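PDB 5EGF: TqaA from Penicillium aethiopicum, which is a nonribosomal peptide synthetase whose C-terminal condensation-like domain, the piece crystallised here, probably macrocyclizes a peptide carried on a phosphopantetheine arm. Local coordinates for residues P428-W433 with S451-Q456; A239-P244 with T382-I387. The protein carries 2 engineered substitutions. All blocks are in the same frame, centred on the assembly; numbering follows the deposited sequence.

Interaction 1 (P428-W433 with S451-Q456); sequences PLDEVW and SRVLGQ. With C8E ((hydroxyethyloxy)tri(ethyloxy)octane), chain B.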
loop_
_atom_site.group_PDB
_atom_site.type_symbol
_atom_site.label_atom_id
_atom_site.label_comp_id
_atom_site.label_asym_id
_atom_site.label_seq_id
_atom_site.Cartn_x
_atom_site.Cartn_y
_atom_site.Cartn_z
ATOM N N PRO C 428 -14.294 -10.968 -18.584
ATOM C CA PRO C 428 -15.199 -12.003 -18.062
ATOM C C PRO C 428 -15.919 -11.508 -16.815
ATOM O O PRO C 428 -15.476 -10.515 -16.205
ATOM C CB PRO C 428 -14.256 -13.162 -17.703
ATOM C CG PRO C 428 -13.027 -12.945 -18.550
ATOM C CD PRO C 428 -12.892 -11.425 -18.659
ATOM N N LEU C 429 -17.030 -12.160 -16.471
ATOM C CA LEU C 429 -17.778 -11.824 -15.268
ATOM C C LEU C 429 -17.367 -12.745 -14.119
ATOM O O LEU C 429 -16.248 -12.643 -13.613
ATOM C CB LEU C 429 -19.285 -11.892 -15.530
ATOM C CG LEU C 429 -20.048 -10.672 -16.063
ATOM C CD1 LEU C 429 -19.225 -9.741 -16.940
ATOM C CD2 LEU C 429 -21.263 -11.161 -16.823
ATOM N N ASP C 430 -18.246 -13.646 -13.694
ATOM C CA ASP C 430 -17.875 -14.561 -12.609
ATOM C C ASP C 430 -17.347 -15.871 -13.150
ATOM O O ASP C 430 -16.883 -16.712 -12.401
ATOM C CB ASP C 430 -19.036 -14.810 -11.634
ATOM C CG ASP C 430 -19.286 -13.624 -10.711
ATOM O OD1 ASP C 430 -18.298 -13.010 -10.246
ATOM O OD2 ASP C 430 -20.471 -13.294 -10.465
ATOM N N GLU C 431 -17.385 -16.026 -14.463
ATOM C CA GLU C 431 -16.997 -17.293 -15.074
ATOM C C GLU C 431 -15.502 -17.394 -15.404
ATOM O O GLU C 431 -14.777 -16.404 -15.495
ATOM C CB GLU C 431 -17.846 -17.577 -16.330
ATOM C CG GLU C 431 -17.395 -16.864 -17.635
ATOM C CD GLU C 431 -17.661 -15.360 -17.616
ATOM O OE1 GLU C 431 -18.512 -14.936 -16.806
ATOM O OE2 GLU C 431 -17.024 -14.599 -18.402
ATOM N N VAL C 432 -15.065 -18.619 -15.612
ATOM C CA VAL C 432 -13.698 -18.908 -16.008
ATOM C C VAL C 432 -13.741 -19.472 -17.423
ATOM O O VAL C 432 -14.518 -20.418 -17.692
ATOM C CB VAL C 432 -13.085 -19.995 -15.089
ATOM C CG1 VAL C 432 -11.724 -20.440 -15.610
ATOM C CG2 VAL C 432 -13.025 -19.518 -13.647
ATOM N N TRP C 433 -12.920 -18.913 -18.313
ATOM C CA TRP C 433 -12.791 -19.443 -19.667
ATOM C C TRP C 433 -11.495 -20.225 -19.769
ATOM O O TRP C 433 -10.466 -19.835 -19.178
ATOM C CB TRP C 433 -12.766 -18.316 -20.707
ATOM C CG TRP C 433 -14.042 -17.468 -20.747
ATOM C CD1 TRP C 433 -14.388 -16.455 -19.895
ATOM C CD2 TRP C 433 -15.120 -17.589 -21.679
ATOM N NE1 TRP C 433 -15.613 -15.940 -20.238
ATOM C CE2 TRP C 433 -16.092 -16.631 -21.325
ATOM C CE3 TRP C 433 -15.379 -18.451 -22.758
ATOM C CZ2 TRP C 433 -17.300 -16.485 -22.034
ATOM C CZ3 TRP C 433 -16.570 -18.302 -23.458
ATOM C CH2 TRP C 433 -17.509 -17.314 -23.095
ATOM N N SER C 451 -9.357 -11.637 -11.756
ATOM C CA SER C 451 -8.422 -12.007 -10.698
ATOM C C SER C 451 -9.145 -12.308 -9.392
ATOM O O SER C 451 -8.651 -13.086 -8.576
ATOM C CB SER C 451 -7.361 -10.909 -10.470
ATOM O OG SER C 451 -7.950 -9.686 -10.055
ATOM N N ARG C 452 -10.309 -11.695 -9.186
ATOM C CA ARG C 452 -11.078 -11.934 -7.968
ATOM C C ARG C 452 -11.677 -13.371 -7.946
ATOM O O ARG C 452 -11.927 -13.963 -6.887
ATOM C CB ARG C 452 -12.159 -10.856 -7.806
ATOM C CG ARG C 452 -13.226 -11.210 -6.769
ATOM C CD ARG C 452 -14.624 -10.722 -7.165
ATOM N NE ARG C 452 -15.128 -9.687 -6.261
ATOM C CZ ARG C 452 -15.577 -9.921 -5.030
ATOM N NH1 ARG C 452 -15.573 -11.159 -4.547
ATOM N NH2 ARG C 452 -16.026 -8.917 -4.281
ATOM N N VAL C 453 -11.865 -13.928 -9.136
ATOM C CA VAL C 453 -12.458 -15.242 -9.318
ATOM C C VAL C 453 -11.424 -16.356 -9.247
ATOM O O VAL C 453 -11.611 -17.392 -8.585
ATOM C CB VAL C 453 -13.165 -15.302 -10.679
ATOM C CG1 VAL C 453 -13.413 -16.732 -11.077
ATOM C CG2 VAL C 453 -14.448 -14.527 -10.599
ATOM N N LEU C 454 -10.331 -16.146 -9.958
ATOM C CA LEU C 454 -9.247 -17.107 -10.010
ATOM C C LEU C 454 -7.973 -16.279 -9.963
ATOM O O LEU C 454 -7.681 -15.527 -10.906
ATOM C CB LEU C 454 -9.327 -17.851 -11.332
ATOM C CG LEU C 454 -8.702 -19.240 -11.461
ATOM C CD1 LEU C 454 -9.237 -20.192 -10.401
ATOM C CD2 LEU C 454 -8.988 -19.789 -12.849
ATOM N N GLY C 455 -7.221 -16.374 -8.872
ATOM C CA GLY C 455 -6.018 -15.559 -8.738
ATOM C C GLY C 455 -4.905 -16.056 -9.638
ATOM O O GLY C 455 -4.912 -17.229 -10.056
ATOM N N GLN C 456 -3.944 -15.179 -9.920
ATOM C CA GLN C 456 -2.857 -15.504 -10.835
ATOM C C GLN C 456 -2.234 -16.873 -10.609
ATOM O O GLN C 456 -2.035 -17.625 -11.561
ATOM C CB GLN C 456 -1.764 -14.439 -10.805
ATOM C CG GLN C 456 -0.684 -14.683 -11.845
ATOM C CD GLN C 456 -1.245 -14.731 -13.257
ATOM O OE1 GLN C 456 -1.590 -13.704 -13.831
ATOM N NE2 GLN C 456 -1.344 -15.936 -13.818
HETATM C C1 C8E B . -16.365 -23.960 2.150
HETATM C C2 C8E B . -15.913 -24.687 0.891
HETATM C C3 C8E B . -16.733 -24.284 -0.320
HETATM C C4 C8E B . -17.390 -25.527 -0.886
HETATM C C5 C8E B . -16.623 -25.970 -2.117
HETATM C C6 C8E B . -16.955 -25.036 -3.260
HETATM C C7 C8E B . -16.189 -25.432 -4.508
HETATM C C8 C8E B . -16.987 -24.951 -5.704
HETATM O O9 C8E B . -17.117 -25.960 -6.681
HETATM C C10 C8E B . -16.371 -25.611 -7.831
HETATM C C11 C8E B . -17.218 -25.539 -9.094
HETATM O O12 C8E B . -17.039 -24.261 -9.686
HETATM C C13 C8E B . -16.231 -24.248 -10.841
HETATM C C14 C8E B . -15.876 -22.811 -11.242
HETATM O O15 C8E B . -15.249 -22.128 -10.171
HETATM C C16 C8E B . -14.118 -21.343 -10.501
HETATM C C17 C8E B . -13.580 -20.696 -9.224
HETATM O O18 C8E B . -12.360 -21.256 -8.786
HETATM C C19 C8E B . -12.024 -20.702 -7.531
HETATM C C20 C8E B . -11.655 -21.704 -6.425
HETATM O O21 C8E B . -11.822 -23.054 -6.797
#

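Interaction 2 (A239-P244 with T382-I387); sequences AKMAVP and TPLSLI. With C8E ((hydroxyethyloxy)tri(ethyloxy)octane), chain B; EDO (1,2-ethanediol), chain Y.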
loop_
_atom_site.group_PDB
_atom_site.type_symbol
_atom_site.label_atom_id
_atom_site.label_comp_id
_atom_site.label_asym_id
_atom_site.label_seq_id
_atom_site.Cartn_x
_atom_site.Cartn_y
_atom_site.Cartn_z
ATOM N N ALA C 239 -28.361 -35.081 -13.668
ATOM C CA ALA C 239 -27.146 -34.283 -13.509
ATOM C C ALA C 239 -27.255 -33.193 -12.452
ATOM O O ALA C 239 -28.278 -32.514 -12.353
ATOM C CB ALA C 239 -26.730 -33.668 -14.845
ATOM N N LYS C 240 -26.190 -33.014 -11.670
ATOM C CA LYS C 240 -26.038 -31.792 -10.872
ATOM C C LYS C 240 -24.812 -31.013 -11.365
ATOM O O LYS C 240 -23.710 -31.554 -11.456
ATOM C CB LYS C 240 -25.922 -32.094 -9.381
ATOM C CG LYS C 240 -26.943 -33.097 -8.849
ATOM C CD LYS C 240 -26.897 -33.136 -7.335
ATOM C CE LYS C 240 -27.092 -31.743 -6.768
ATOM N NZ LYS C 240 -27.719 -31.781 -5.429
HETATM N N MSE C 241 -25.012 -29.762 -11.727
HETATM C CA MSE C 241 -23.883 -28.936 -12.116
HETATM C C MSE C 241 -23.286 -28.261 -10.889
HETATM O O MSE C 241 -24.008 -27.616 -10.124
HETATM C CB MSE C 241 -24.294 -27.889 -13.121
HETATM C CG MSE C 241 -23.096 -27.134 -13.641
HETATM SE SE MSE C 241 -23.574 -26.084 -15.210
HETATM C CE MSE C 241 -24.769 -24.801 -14.310
ATOM N N ALA C 242 -21.987 -28.435 -10.682
ATOM C CA ALA C 242 -21.315 -27.811 -9.531
ATOM C C ALA C 242 -21.366 -26.278 -9.560
ATOM O O ALA C 242 -21.518 -25.681 -10.617
ATOM C CB ALA C 242 -19.872 -28.307 -9.404
ATOM N N VAL C 243 -21.242 -25.659 -8.389
ATOM C CA VAL C 243 -21.429 -24.225 -8.250
ATOM C C VAL C 243 -20.326 -23.621 -7.381
ATOM O O VAL C 243 -20.181 -23.986 -6.217
ATOM C CB VAL C 243 -22.797 -23.896 -7.624
ATOM C CG1 VAL C 243 -23.004 -22.378 -7.562
ATOM C CG2 VAL C 243 -23.933 -24.562 -8.405
ATOM N N PRO C 244 -19.551 -22.686 -7.948
ATOM C CA PRO C 244 -18.427 -22.048 -7.240
ATOM C C PRO C 244 -18.895 -21.401 -5.938
ATOM O O PRO C 244 -20.044 -20.959 -5.845
ATOM C CB PRO C 244 -17.978 -20.932 -8.194
ATOM C CG PRO C 244 -18.658 -21.170 -9.483
ATOM C CD PRO C 244 -19.843 -22.065 -9.251
ATOM N N THR C 382 -29.491 -19.475 -14.370
ATOM C CA THR C 382 -28.289 -20.155 -13.910
ATOM C C THR C 382 -27.107 -19.873 -14.866
ATOM O O THR C 382 -27.179 -20.198 -16.055
ATOM C CB THR C 382 -28.581 -21.660 -13.792
ATOM O OG1 THR C 382 -29.486 -21.875 -12.699
ATOM C CG2 THR C 382 -27.307 -22.474 -13.587
ATOM N N PRO C 383 -26.028 -19.230 -14.361
ATOM C CA PRO C 383 -24.877 -18.980 -15.245
ATOM C C PRO C 383 -24.013 -20.241 -15.392
ATOM O O PRO C 383 -24.055 -21.110 -14.517
ATOM C CB PRO C 383 -24.098 -17.902 -14.498
ATOM C CG PRO C 383 -24.389 -18.193 -13.026
ATOM C CD PRO C 383 -25.812 -18.707 -12.993
ATOM N N LEU C 384 -23.298 -20.365 -16.510
ATOM C CA LEU C 384 -22.230 -21.351 -16.639
ATOM C C LEU C 384 -20.978 -20.724 -15.991
ATOM O O LEU C 384 -20.677 -19.537 -16.215
ATOM C CB LEU C 384 -21.967 -21.703 -18.101
ATOM C CG LEU C 384 -23.036 -22.416 -18.936
ATOM C CD1 LEU C 384 -22.582 -22.455 -20.398
ATOM C CD2 LEU C 384 -23.335 -23.835 -18.403
ATOM N N SER C 385 -20.289 -21.495 -15.152
ATOM C CA SER C 385 -19.210 -20.952 -14.352
ATOM C C SER C 385 -17.829 -21.339 -14.897
ATOM O O SER C 385 -16.841 -20.660 -14.614
ATOM C CB SER C 385 -19.373 -21.354 -12.885
ATOM O OG SER C 385 -19.156 -22.742 -12.702
ATOM N N LEU C 386 -17.779 -22.427 -15.669
ATOM C CA LEU C 386 -16.587 -22.822 -16.409
ATOM C C LEU C 386 -16.950 -23.070 -17.877
ATOM O O LEU C 386 -17.831 -23.898 -18.179
ATOM C CB LEU C 386 -15.968 -24.080 -15.811
ATOM C CG LEU C 386 -14.694 -24.645 -16.455
ATOM C CD1 LEU C 386 -13.549 -23.642 -16.332
ATOM C CD2 LEU C 386 -14.297 -25.999 -15.840
ATOM N N ILE C 387 -16.278 -22.357 -18.786
ATOM C CA ILE C 387 -16.531 -22.514 -20.221
ATOM C C ILE C 387 -15.272 -22.896 -20.988
ATOM O O ILE C 387 -14.336 -22.112 -21.077
ATOM C CB ILE C 387 -17.145 -21.219 -20.858
ATOM C CG1 ILE C 387 -18.395 -20.781 -20.107
ATOM C CG2 ILE C 387 -17.460 -21.405 -22.338
ATOM C CD1 ILE C 387 -19.153 -19.621 -20.786
HETATM C C1 C8E B . -16.365 -23.960 2.150
HETATM C C2 C8E B . -15.913 -24.687 0.891
HETATM C C3 C8E B . -16.733 -24.284 -0.320
HETATM C C4 C8E B . -17.390 -25.527 -0.886
HETATM C C5 C8E B . -16.623 -25.970 -2.117
HETATM C C6 C8E B . -16.955 -25.036 -3.260
HETATM C C7 C8E B . -16.189 -25.432 -4.508
HETATM C C8 C8E B . -16.987 -24.951 -5.704
HETATM O O9 C8E B . -17.117 -25.960 -6.681
HETATM C C10 C8E B . -16.371 -25.611 -7.831
HETATM C C11 C8E B . -17.218 -25.539 -9.094
HETATM O O12 C8E B . -17.039 -24.261 -9.686
HETATM C C13 C8E B . -16.231 -24.248 -10.841
HETATM C C14 C8E B . -15.876 -22.811 -11.242
HETATM O O15 C8E B . -15.249 -22.128 -10.171
HETATM C C16 C8E B . -14.118 -21.343 -10.501
HETATM C C17 C8E B . -13.580 -20.696 -9.224
HETATM O O18 C8E B . -12.360 -21.256 -8.786
HETATM C C19 C8E B . -12.024 -20.702 -7.531
HETATM C C20 C8E B . -11.655 -21.704 -6.425
HETATM O O21 C8E B . -11.822 -23.054 -6.797
HETATM C C1 EDO Y . -19.948 -25.114 -15.355
HETATM O O1 EDO Y . -20.925 -24.164 -14.929
HETATM C C2 EDO Y . -19.046 -25.502 -14.180
HETATM O O2 EDO Y . -19.829 -26.050 -13.111
HETATM O O HOH W 1 -21.590 -23.612 -12.127
#

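Interaction 1 (P428-W433 with S451-Q456)
V453 turns both methyls to the backbone carbonyl oxygen of D430, CG1 and CG2 each 3.7 Å from D430 O. With CG1 anti to its own backbone N (chi1 163°), V453 also turns that methyl toward V432, where V453 CG1 meets V432 CG2 at 3.8 Å. The other methyl of V432 meets L454, whose side chain crosses it at about a right angle, V432 CG1 lying 3.9 Å from L454 CD2. L454 CD1 points elsewhere, 3.7 Å from O18 of the detergent C8E, and V432 CG2 lies 3.8 Å from C16 of the same molecule.

E431 faces away from this cluster and braces its own turn. Its OE2 takes the N-H of L429 on the syn side, but 31° out of the carboxylate plane, and, through the anti lone pair, W433 NE1 at 2.7 Å; R64 adds a salt bridge. The turn leading into strand 432-438 is thus tied together by a carboxylate, while the loop before helix 456-475 sets aliphatic branches against both methyls and backbone oxygens. Such chemistry is consistent with a contact held by van der Waals packing rather than by directional bonds, with an edge of methyls and a backbone carbonyl beside which the ether part of the C8E lies.

Interaction 2 (A239-P244 with T382-I387)
M241, a selenomethionine, runs extended through its first two torsions (chi1 -174°) and then bends at chi3 (67°), which brings its CE tip to tip with T382 CG2 at 3.5 Å. The selenium itself rests 3.9 Å from L384 CD2. In S385, chi1 of 69° sets OG between the backbone N and the carbonyl carbon; its CB meets the ring of P244, where P244 CG to S385 CB is a tight 3.5 Å. The polar link is indirect: a water donates to A242 O at 2.6 Å and is hydrogen-bonded to S385 OG, also at 2.6 Å. A 1,2-ethanediol, probably from the crystallisation liquor, is bonded to the water and makes a second bridge, O1 accepting a straight bond from S385 N (2.8 Å) and O2 giving a weak one to A242 O. With an alanine here in place of P244, CG and CD are removed, which would probably open a gap over S385 CB and leave the backbone freer to turn.

Segment 239-244 links helix 227-235 to strand 265-272. A242 rests on L299 of helix 283-299 and M241 on V305, while V243 O accepts from H298 of a second subunit. Segment 382-387 ends in the first residues of strand 386-390, which lies between strands 303-310 and 432-438.

Overall arrangement
The two contacts illustrate how one sheet can be approached by different loops near the starts of two neighbouring strands. Strands 432-438 and 386-390 are parallel neighbours, and backbone pairing of V432 with S385 and I387 joins interaction 1 directly to interaction 2, their centres about 14 Å apart. Neither is deep core. Interaction 1 is partly buried and depends on branched aliphatic methyls; interaction 2 lies at the surface, where a water, and in this crystal a diol probably from the liquor, bridge polar atoms beside the apolar touches. Both also meet the same C8E molecule and the second subunit, and both lie away from the phosphopantetheine-binding residues.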